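PDB 2IB0: conserved hypothetical alanine RICH protein from Mycobacterium tuberculosis, which is of unknown function but folds as a four-helix bundle and belongs to the ferritin-like clan. Local coordinates for residues Leu26-Tyr40 against Leu59-Leu73. Residues are numbered along the deposited sequence; the frame is centred on the assembly and turned at random.
Sequences LCDALAVEHATIYGY and LKQHRHRRDDVIVML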
ATOM      1  N   LEU A  26      12.052   4.433  12.793  1.00 27.95           N
ATOM      2  CA  LEU A  26      12.147   5.410  11.719  1.00 28.34           C
ATOM      3  C   LEU A  26      13.589   5.534  11.200  1.00 30.05           C
ATOM      4  O   LEU A  26      13.799   5.802   9.990  1.00 28.64           O
ATOM      5  CB  LEU A  26      11.593   6.765  12.193  1.00 29.06           C
ATOM      6  CG  LEU A  26      11.541   7.915  11.173  1.00 29.77           C
ATOM      7  CD1 LEU A  26      10.600   7.654  10.030  1.00 26.83           C
ATOM      8  CD2 LEU A  26      11.285   9.283  11.817  1.00 27.66           C
ATOM      9  N   CYS A  27      14.564   5.364  12.112  1.00 30.92           N
ATOM     10  CA  CYS A  27      15.964   5.236  11.729  1.00 32.39           C
ATOM     11  C   CYS A  27      16.183   4.033  10.825  1.00 31.42           C
ATOM     12  O   CYS A  27      16.837   4.158   9.815  1.00 30.72           O
ATOM     13  CB  CYS A  27      16.919   5.195  12.955  1.00 33.32           C
ATOM     14  SG  CYS A  27      17.072   6.801  13.800  1.00 39.21           S
ATOM     15  N   ASP A  28      15.620   2.870  11.168  1.00 32.90           N
ATOM     16  CA  ASP A  28      15.717   1.692  10.275  1.00 33.64           C
ATOM     17  C   ASP A  28      15.138   1.984   8.893  1.00 33.71           C
ATOM     18  O   ASP A  28      15.681   1.532   7.899  1.00 35.20           O
ATOM     19  CB  ASP A  28      14.943   0.502  10.811  1.00 34.53           C
ATOM     20  CG  ASP A  28      15.578  -0.119  12.024  1.00 38.04           C
ATOM     21  OD1 ASP A  28      16.798   0.041  12.227  1.00 39.06           O
ATOM     22  OD2 ASP A  28      14.823  -0.750  12.798  1.00 40.42           O
ATOM     23  N   ALA A  29      14.076   2.772   8.838  1.00 31.85           N
ATOM     24  CA  ALA A  29      13.335   2.935   7.596  1.00 32.28           C
ATOM     25  C   ALA A  29      14.136   3.874   6.737  1.00 32.60           C
ATOM     26  O   ALA A  29      14.218   3.687   5.536  1.00 32.68           O
ATOM     27  CB  ALA A  29      11.960   3.513   7.873  1.00 31.01           C
ATOM     28  N   LEU A  30      14.765   4.857   7.385  1.00 32.74           N
ATOM     29  CA  LEU A  30      15.664   5.794   6.699  1.00 33.32           C
ATOM     30  C   LEU A  30      16.878   5.081   6.080  1.00 33.22           C
ATOM     31  O   LEU A  30      17.294   5.407   4.962  1.00 32.36           O
ATOM     32  CB  LEU A  30      16.150   6.902   7.645  1.00 32.48           C
ATOM     33  CG  LEU A  30      17.184   7.815   6.994  1.00 32.49           C
ATOM     34  CD1 LEU A  30      16.683   8.378   5.669  1.00 29.31           C
ATOM     35  CD2 LEU A  30      17.708   8.945   7.968  1.00 33.33           C
ATOM     36  N   ALA A  31      17.445   4.146   6.843  1.00 33.20           N
ATOM     37  CA  ALA A  31      18.557   3.292   6.410  1.00 33.26           C
ATOM     38  C   ALA A  31      18.142   2.426   5.237  1.00 33.41           C
ATOM     39  O   ALA A  31      18.901   2.219   4.324  1.00 33.87           O
ATOM     40  CB  ALA A  31      19.077   2.440   7.572  1.00 32.95           C
ATOM     41  N   VAL A  32      16.917   1.937   5.240  1.00 33.82           N
ATOM     42  CA  VAL A  32      16.415   1.186   4.097  1.00 33.50           C
ATOM     43  C   VAL A  32      16.280   2.093   2.844  1.00 34.00           C
ATOM     44  O   VAL A  32      16.671   1.690   1.735  1.00 34.00           O
ATOM     45  CB  VAL A  32      15.094   0.460   4.441  1.00 34.29           C
ATOM     46  CG1 VAL A  32      14.405  -0.069   3.152  1.00 33.79           C
ATOM     47  CG2 VAL A  32      15.365  -0.689   5.446  1.00 34.21           C
ATOM     48  N   GLU A  33      15.738   3.298   3.032  1.00 32.96           N
ATOM     49  CA  GLU A  33      15.668   4.326   1.973  1.00 33.23           C
ATOM     50  C   GLU A  33      17.021   4.665   1.328  1.00 32.57           C
ATOM     51  O   GLU A  33      17.114   4.692   0.107  1.00 32.89           O
ATOM     52  CB  GLU A  33      15.023   5.630   2.501  1.00 33.33           C
ATOM     53  CG  GLU A  33      13.488   5.533   2.782  1.00 31.31           C
ATOM     54  CD  GLU A  33      12.660   5.007   1.590  1.00 35.40           C
ATOM     55  OE1 GLU A  33      12.901   5.402   0.425  1.00 35.54           O
ATOM     56  OE2 GLU A  33      11.730   4.211   1.813  1.00 34.05           O
ATOM     57  N   HIS A  34      18.055   4.952   2.120  1.00 31.56           N
ATOM     58  CA  HIS A  34      19.386   5.170   1.552  1.00 31.42           C
ATOM     59  C   HIS A  34      19.830   3.993   0.665  1.00 32.17           C
ATOM     60  O   HIS A  34      20.305   4.201  -0.454  1.00 32.17           O
ATOM     61  CB  HIS A  34      20.414   5.395   2.647  1.00 30.22           C
ATOM     62  CG  HIS A  34      20.320   6.748   3.274  1.00 29.23           C
ATOM     63  ND1 HIS A  34      20.377   6.945   4.636  1.00 33.55           N
ATOM     64  CD2 HIS A  34      20.184   7.975   2.725  1.00 28.56           C
ATOM     65  CE1 HIS A  34      20.292   8.237   4.906  1.00 32.36           C
ATOM     66  NE2 HIS A  34      20.153   8.883   3.762  1.00 33.57           N
ATOM     67  N   ALA A  35      19.636   2.772   1.182  1.00 32.92           N
ATOM     68  CA  ALA A  35      20.016   1.537   0.515  1.00 33.65           C
ATOM     69  C   ALA A  35      19.217   1.299  -0.759  1.00 34.53           C
ATOM     70  O   ALA A  35      19.747   0.719  -1.721  1.00 36.06           O
ATOM     71  CB  ALA A  35      19.860   0.364   1.449  1.00 33.70           C
ATOM     72  N   THR A  36      17.965   1.763  -0.784  1.00 33.03           N
ATOM     73  CA  THR A  36      17.108   1.661  -1.961  1.00 32.81           C
ATOM     74  C   THR A  36      17.483   2.620  -3.065  1.00 33.14           C
ATOM     75  O   THR A  36      17.497   2.230  -4.231  1.00 32.43           O
ATOM     76  CB  THR A  36      15.634   1.903  -1.613  1.00 33.20           C
ATOM     77  OG1 THR A  36      15.216   0.828  -0.800  1.00 32.73           O
ATOM     78  CG2 THR A  36      14.807   1.883  -2.837  1.00 30.94           C
ATOM     79  N   ILE A  37      17.764   3.871  -2.691  1.00 32.61           N
ATOM     80  CA  ILE A  37      18.205   4.893  -3.620  1.00 32.69           C
ATOM     81  C   ILE A  37      19.529   4.451  -4.277  1.00 33.50           C
ATOM     82  O   ILE A  37      19.681   4.558  -5.495  1.00 34.00           O
ATOM     83  CB  ILE A  37      18.387   6.283  -2.901  1.00 32.67           C
ATOM     84  CG1 ILE A  37      17.029   6.838  -2.468  1.00 31.70           C
ATOM     85  CG2 ILE A  37      19.328   7.272  -3.702  1.00 29.63           C
ATOM     86  CD1 ILE A  37      17.142   7.710  -1.223  1.00 31.90           C
ATOM     87  N   TYR A  38      20.447   3.916  -3.482  1.00 33.26           N
ATOM     88  CA  TYR A  38      21.679   3.339  -4.029  1.00 33.37           C
ATOM     89  C   TYR A  38      21.357   2.196  -5.011  1.00 33.93           C
ATOM     90  O   TYR A  38      21.955   2.100  -6.090  1.00 33.80           O
ATOM     91  CB  TYR A  38      22.572   2.867  -2.878  1.00 33.05           C
ATOM     92  CG  TYR A  38      23.749   2.005  -3.224  1.00 33.25           C
ATOM     93  CD1 TYR A  38      24.965   2.587  -3.600  1.00 30.19           C
ATOM     94  CD2 TYR A  38      23.696   0.605  -3.109  1.00 32.66           C
ATOM     95  CE1 TYR A  38      26.094   1.807  -3.894  1.00 35.61           C
ATOM     96  CE2 TYR A  38      24.858  -0.189  -3.395  1.00 32.90           C
ATOM     97  CZ  TYR A  38      26.027   0.423  -3.792  1.00 34.23           C
ATOM     98  OH  TYR A  38      27.191  -0.290  -4.044  1.00 32.83           O
ATOM     99  N   GLY A  39      20.395   1.343  -4.660  1.00 33.15           N
ATOM    100  CA  GLY A  39      20.112   0.184  -5.483  1.00 32.69           C
ATOM    101  C   GLY A  39      19.488   0.565  -6.808  1.00 32.07           C
ATOM    102  O   GLY A  39      19.660  -0.121  -7.813  1.00 31.01           O
ATOM    103  N   TYR A  40      18.704   1.638  -6.811  1.00 31.66           N
ATOM    104  CA  TYR A  40      18.063   2.051  -8.054  1.00 31.04           C
ATOM    105  C   TYR A  40      19.060   2.639  -9.056  1.00 31.02           C
ATOM    106  O   TYR A  40      18.770   2.665 -10.233  1.00 31.61           O
ATOM    107  CB  TYR A  40      16.926   3.025  -7.808  1.00 31.21           C
ATOM    108  CG  TYR A  40      15.548   2.414  -7.683  1.00 31.38           C
ATOM    109  CD1 TYR A  40      14.858   2.450  -6.480  1.00 31.69           C
ATOM    110  CD2 TYR A  40      14.937   1.780  -8.783  1.00 32.21           C
ATOM    111  CE1 TYR A  40      13.550   1.874  -6.368  1.00 31.02           C
ATOM    112  CE2 TYR A  40      13.685   1.205  -8.681  1.00 33.28           C
ATOM    113  CZ  TYR A  40      12.985   1.250  -7.458  1.00 30.96           C
ATOM    114  OH  TYR A  40      11.705   0.709  -7.370  1.00 30.34           O
ATOM    115  N   LEU A  59      12.983   6.826  -8.053  1.00 39.23           N
ATOM    116  CA  LEU A  59      14.097   7.561  -7.445  1.00 39.66           C
ATOM    117  C   LEU A  59      13.681   8.906  -6.848  1.00 40.13           C
ATOM    118  O   LEU A  59      14.118   9.250  -5.773  1.00 40.55           O
ATOM    119  CB  LEU A  59      15.265   7.760  -8.431  1.00 39.31           C
ATOM    120  CG  LEU A  59      16.340   6.679  -8.570  1.00 37.77           C
ATOM    121  CD1 LEU A  59      17.170   6.925  -9.798  1.00 35.89           C
ATOM    122  CD2 LEU A  59      17.219   6.676  -7.336  1.00 35.58           C
ATOM    123  N   LYS A  60      12.799   9.634  -7.517  1.00 40.46           N
ATOM    124  CA  LYS A  60      12.316  10.916  -6.995  1.00 41.48           C
ATOM    125  C   LYS A  60      11.455  10.691  -5.746  1.00 39.78           C
ATOM    126  O   LYS A  60      11.600  11.382  -4.738  1.00 40.29           O
ATOM    127  CB  LYS A  60      11.572  11.681  -8.094  1.00 41.07           C
ATOM    128  CG  LYS A  60      10.763  12.886  -7.659  1.00 45.49           C
ATOM    129  CD  LYS A  60       9.840  13.390  -8.801  1.00 45.03           C
ATOM    130  CE  LYS A  60       8.433  12.709  -8.776  1.00 52.35           C
ATOM    131  NZ  LYS A  60       7.317  13.523  -9.455  1.00 52.10           N
ATOM    132  N   GLN A  61      10.577   9.703  -5.810  1.00 39.31           N
ATOM    133  CA  GLN A  61       9.780   9.275  -4.649  1.00 38.59           C
ATOM    134  C   GLN A  61      10.633   8.891  -3.408  1.00 37.33           C
ATOM    135  O   GLN A  61      10.358   9.324  -2.284  1.00 35.38           O
ATOM    136  CB  GLN A  61       8.863   8.126  -5.047  1.00 38.42           C
ATOM    137  CG  GLN A  61       8.031   7.577  -3.908  1.00 39.13           C
ATOM    138  CD  GLN A  61       7.185   6.391  -4.372  1.00 40.45           C
ATOM    139  OE1 GLN A  61       7.563   5.230  -4.207  1.00 42.37           O
ATOM    140  NE2 GLN A  61       6.083   6.691  -5.017  1.00 37.13           N
ATOM    141  N   HIS A  62      11.655   8.078  -3.631  1.00 36.50           N
ATOM    142  CA  HIS A  62      12.555   7.729  -2.534  1.00 36.01           C
ATOM    143  C   HIS A  62      13.418   8.885  -2.036  1.00 35.53           C
ATOM    144  O   HIS A  62      13.589   9.019  -0.833  1.00 36.65           O
ATOM    145  CB  HIS A  62      13.446   6.568  -2.899  1.00 35.12           C
ATOM    146  CG  HIS A  62      12.716   5.296  -3.063  1.00 33.06           C
ATOM    147  ND1 HIS A  62      12.268   4.558  -1.988  1.00 33.28           N
ATOM    148  CD2 HIS A  62      12.314   4.639  -4.177  1.00 32.76           C
ATOM    149  CE1 HIS A  62      11.623   3.495  -2.436  1.00 34.34           C
ATOM    150  NE2 HIS A  62      11.661   3.507  -3.759  1.00 32.98           N
ATOM    151  N   ARG A  63      13.975   9.693  -2.936  1.00 35.02           N
ATOM    152  CA  ARG A  63      14.827  10.807  -2.513  1.00 34.92           C
ATOM    153  C   ARG A  63      14.033  11.790  -1.675  1.00 34.68           C
ATOM    154  O   ARG A  63      14.513  12.234  -0.632  1.00 33.34           O
ATOM    155  CB  ARG A  63      15.511  11.508  -3.689  1.00 35.49           C
ATOM    156  CG  ARG A  63      16.634  10.719  -4.282  1.00 34.64           C
ATOM    157  CD  ARG A  63      17.009  11.264  -5.606  1.00 36.59           C
ATOM    158  NE  ARG A  63      18.267  10.667  -6.006  1.00 42.24           N
ATOM    159  CZ  ARG A  63      18.657  10.455  -7.260  1.00 43.41           C
ATOM    160  NH1 ARG A  63      17.855  10.785  -8.271  1.00 42.12           N
ATOM    161  NH2 ARG A  63      19.857   9.900  -7.494  1.00 42.21           N
ATOM    162  N   HIS A  64      12.790  12.050  -2.105  1.00 34.73           N
ATOM    163  CA  HIS A  64      11.899  12.962  -1.412  1.00 35.73           C
ATOM    164  C   HIS A  64      11.514  12.397  -0.034  1.00 35.19           C
ATOM    165  O   HIS A  64      11.574  13.107   0.957  1.00 35.36           O
ATOM    166  CB  HIS A  64      10.643  13.262  -2.269  1.00 36.68           C
ATOM    167  CG  HIS A  64       9.746  14.319  -1.687  1.00 41.32           C
ATOM    168  ND1 HIS A  64       8.741  14.037  -0.778  1.00 47.85           N
ATOM    169  CD2 HIS A  64       9.699  15.661  -1.881  1.00 46.19           C
ATOM    170  CE1 HIS A  64       8.124  15.154  -0.431  1.00 45.22           C
ATOM    171  NE2 HIS A  64       8.681  16.155  -1.088  1.00 46.81           N
ATOM    172  N   ARG A  65      11.109  11.125   0.020  1.00 33.96           N
ATOM    173  CA  ARG A  65      10.809  10.461   1.278  1.00 32.44           C
ATOM    174  C   ARG A  65      11.994  10.521   2.256  1.00 32.10           C
ATOM    175  O   ARG A  65      11.817  10.860   3.418  1.00 31.94           O
ATOM    176  CB  ARG A  65      10.460   9.007   1.010  1.00 32.39           C
ATOM    177  CG  ARG A  65       9.901   8.299   2.209  1.00 31.19           C
ATOM    178  CD  ARG A  65       9.669   6.855   1.874  1.00 30.25           C
ATOM    179  NE  ARG A  65       8.622   6.686   0.886  1.00 28.43           N
ATOM    180  CZ  ARG A  65       8.557   5.674   0.027  1.00 29.84           C
ATOM    181  NH1 ARG A  65       9.507   4.743   0.026  1.00 30.19           N
ATOM    182  NH2 ARG A  65       7.546   5.590  -0.842  1.00 29.82           N
ATOM    183  N   ARG A  66      13.182  10.164   1.776  1.00 31.15           N
ATOM    184  CA  ARG A  66      14.449  10.239   2.554  1.00 30.82           C
ATOM    185  C   ARG A  66      14.679  11.622   3.178  1.00 30.75           C
ATOM    186  O   ARG A  66      14.915  11.738   4.387  1.00 31.20           O
ATOM    187  CB  ARG A  66      15.640   9.859   1.682  1.00 30.41           C
ATOM    188  CG  ARG A  66      17.066  10.285   2.300  1.00 31.01           C
ATOM    189  CD  ARG A  66      18.144  10.318   1.211  1.00 33.46           C
ATOM    190  NE  ARG A  66      18.016  11.434   0.260  1.00 36.35           N
ATOM    191  CZ  ARG A  66      18.688  11.529  -0.895  1.00 35.75           C
ATOM    192  NH1 ARG A  66      19.540  10.588  -1.279  1.00 32.79           N
ATOM    193  NH2 ARG A  66      18.516  12.578  -1.677  1.00 36.85           N
ATOM    194  N   ASP A  67      14.611  12.669   2.358  1.00 31.29           N
ATOM    195  CA  ASP A  67      14.732  14.048   2.856  1.00 31.77           C
ATOM    196  C   ASP A  67      13.671  14.372   3.884  1.00 32.25           C
ATOM    197  O   ASP A  67      13.963  14.975   4.908  1.00 33.36           O
ATOM    198  CB  ASP A  67      14.684  15.041   1.697  1.00 32.72           C
ATOM    199  CG  ASP A  67      15.820  14.828   0.673  1.00 35.63           C
ATOM    200  OD1 ASP A  67      16.793  14.066   0.933  1.00 37.90           O
ATOM    201  OD2 ASP A  67      15.732  15.423  -0.419  1.00 39.36           O
ATOM    202  N   ASP A  68      12.424  13.973   3.625  1.00 32.50           N
ATOM    203  CA  ASP A  68      11.338  14.117   4.604  1.00 32.85           C
ATOM    204  C   ASP A  68      11.601  13.481   5.996  1.00 32.06           C
ATOM    205  O   ASP A  68      11.284  14.082   7.030  1.00 31.40           O
ATOM    206  CB  ASP A  68      10.040  13.543   4.030  1.00 32.98           C
ATOM    207  CG  ASP A  68       9.240  14.550   3.196  1.00 36.43           C
ATOM    208  OD1 ASP A  68       9.640  15.706   3.063  1.00 38.93           O
ATOM    209  OD2 ASP A  68       8.175  14.174   2.655  1.00 42.88           O
ATOM    210  N   VAL A  69      12.135  12.264   6.002  1.00 31.17           N
ATOM    211  CA  VAL A  69      12.509  11.530   7.208  1.00 31.18           C
ATOM    212  C   VAL A  69      13.693  12.173   7.920  1.00 32.85           C
ATOM    213  O   VAL A  69      13.738  12.152   9.141  1.00 32.92           O
ATOM    214  CB  VAL A  69      12.857  10.041   6.862  1.00 31.11           C
ATOM    215  CG1 VAL A  69      13.367   9.278   8.107  1.00 26.99           C
ATOM    216  CG2 VAL A  69      11.632   9.359   6.217  1.00 31.26           C
ATOM    217  N   ILE A  70      14.662  12.712   7.171  1.00 34.26           N
ATOM    218  CA  ILE A  70      15.762  13.497   7.772  1.00 35.63           C
ATOM    219  C   ILE A  70      15.211  14.678   8.599  1.00 37.02           C
ATOM    220  O   ILE A  70      15.626  14.899   9.741  1.00 37.49           O
ATOM    221  CB  ILE A  70      16.810  13.920   6.703  1.00 35.75           C
ATOM    222  CG1 ILE A  70      17.544  12.654   6.207  1.00 36.23           C
ATOM    223  CG2 ILE A  70      17.810  15.002   7.240  1.00 35.80           C
ATOM    224  CD1 ILE A  70      18.473  12.822   4.993  1.00 35.89           C
ATOM    225  N   VAL A  71      14.228  15.386   8.047  1.00 38.16           N
ATOM    226  CA  VAL A  71      13.570  16.476   8.756  1.00 38.80           C
ATOM    227  C   VAL A  71      12.854  15.946  10.019  1.00 38.93           C
ATOM    228  O   VAL A  71      13.025  16.493  11.101  1.00 38.83           O
ATOM    229  CB  VAL A  71      12.601  17.259   7.800  1.00 38.98           C
ATOM    230  CG1 VAL A  71      11.678  18.221   8.573  1.00 39.17           C
ATOM    231  CG2 VAL A  71      13.400  18.011   6.730  1.00 37.12           C
ATOM    232  N   MET A  72      12.080  14.869   9.878  1.00 38.95           N
ATOM    233  CA  MET A  72      11.319  14.274  11.006  1.00 38.25           C
ATOM    234  C   MET A  72      12.222  13.900  12.177  1.00 37.86           C
ATOM    235  O   MET A  72      11.918  14.229  13.331  1.00 38.20           O
ATOM    236  CB  MET A  72      10.555  13.025  10.569  1.00 38.33           C
ATOM    237  CG  MET A  72       9.306  13.278   9.750  1.00 38.90           C
ATOM    238  SD  MET A  72       8.728  11.825   8.838  1.00 38.69           S
ATOM    239  CE  MET A  72       7.786  10.964  10.095  1.00 34.06           C
ATOM    240  N   LEU A  73      13.326  13.220  11.885  1.00 36.78           N
ATOM    241  CA  LEU A  73      14.270  12.814  12.929  1.00 36.88           C
ATOM    242  C   LEU A  73      14.853  14.039  13.648  1.00 37.78           C
ATOM    243  O   LEU A  73      15.008  14.003  14.873  1.00 37.47           O
ATOM    244  CB  LEU A  73      15.364  11.873  12.387  1.00 35.81           C
ATOM    245  CG  LEU A  73      14.843  10.487  11.919  1.00 36.89           C
ATOM    246  CD1 LEU A  73      15.895   9.737  11.094  1.00 35.06           C
ATOM    247  CD2 LEU A  73      14.387   9.606  13.093  1.00 35.36           C
TER
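The imidazole of H62 is held on one face and at one edge by helix 18-46. Methyl CG2 of T36 stands over the ring centre in a CH-pi contact, 3.6 Å from the centroid, while E33 OE1 meets H62 ND1 at 2.6 Å, almost exactly in the ring plane. This bond is nearly straight (167°) and enters the carboxylate through the syn lone pair of OE1; ring and carboxylate lie close to coplanar. E33 OE2 is shared by R65 and W114: R65 NH1 reaches E33 OE2 at 2.9 Å in a salt bridge, in the guanidinium plane but tilted out of that of the carboxylate, the two planes being perpendicular, and W114 hydrogen-bonds through its indole NE1. E33 bends at chi2 (-53°), turning its carboxylate to serve H62 and R65. H62 NE2, lying 3.6 Å from Y40 CE1, is bound by E107, which Y40 OH shares; with both ring nitrogens engaged, rotation of the imidazole is limited. R65 forms a second salt bridge with E136.

H62 is a knob among E33, T36, I37 and Y40, and I37 returns the packing among L59, H62, R63 and R66. Farther along, L26 and V69 meet tip to tip. Segments 26-40 and 59-73 run antiparallel at 152°, their axes approaching to 9.5 Å, and their histidine-glutamate-arginine cluster joins acidic residues of the other two helices inside a ferritin-like four-helix bundle.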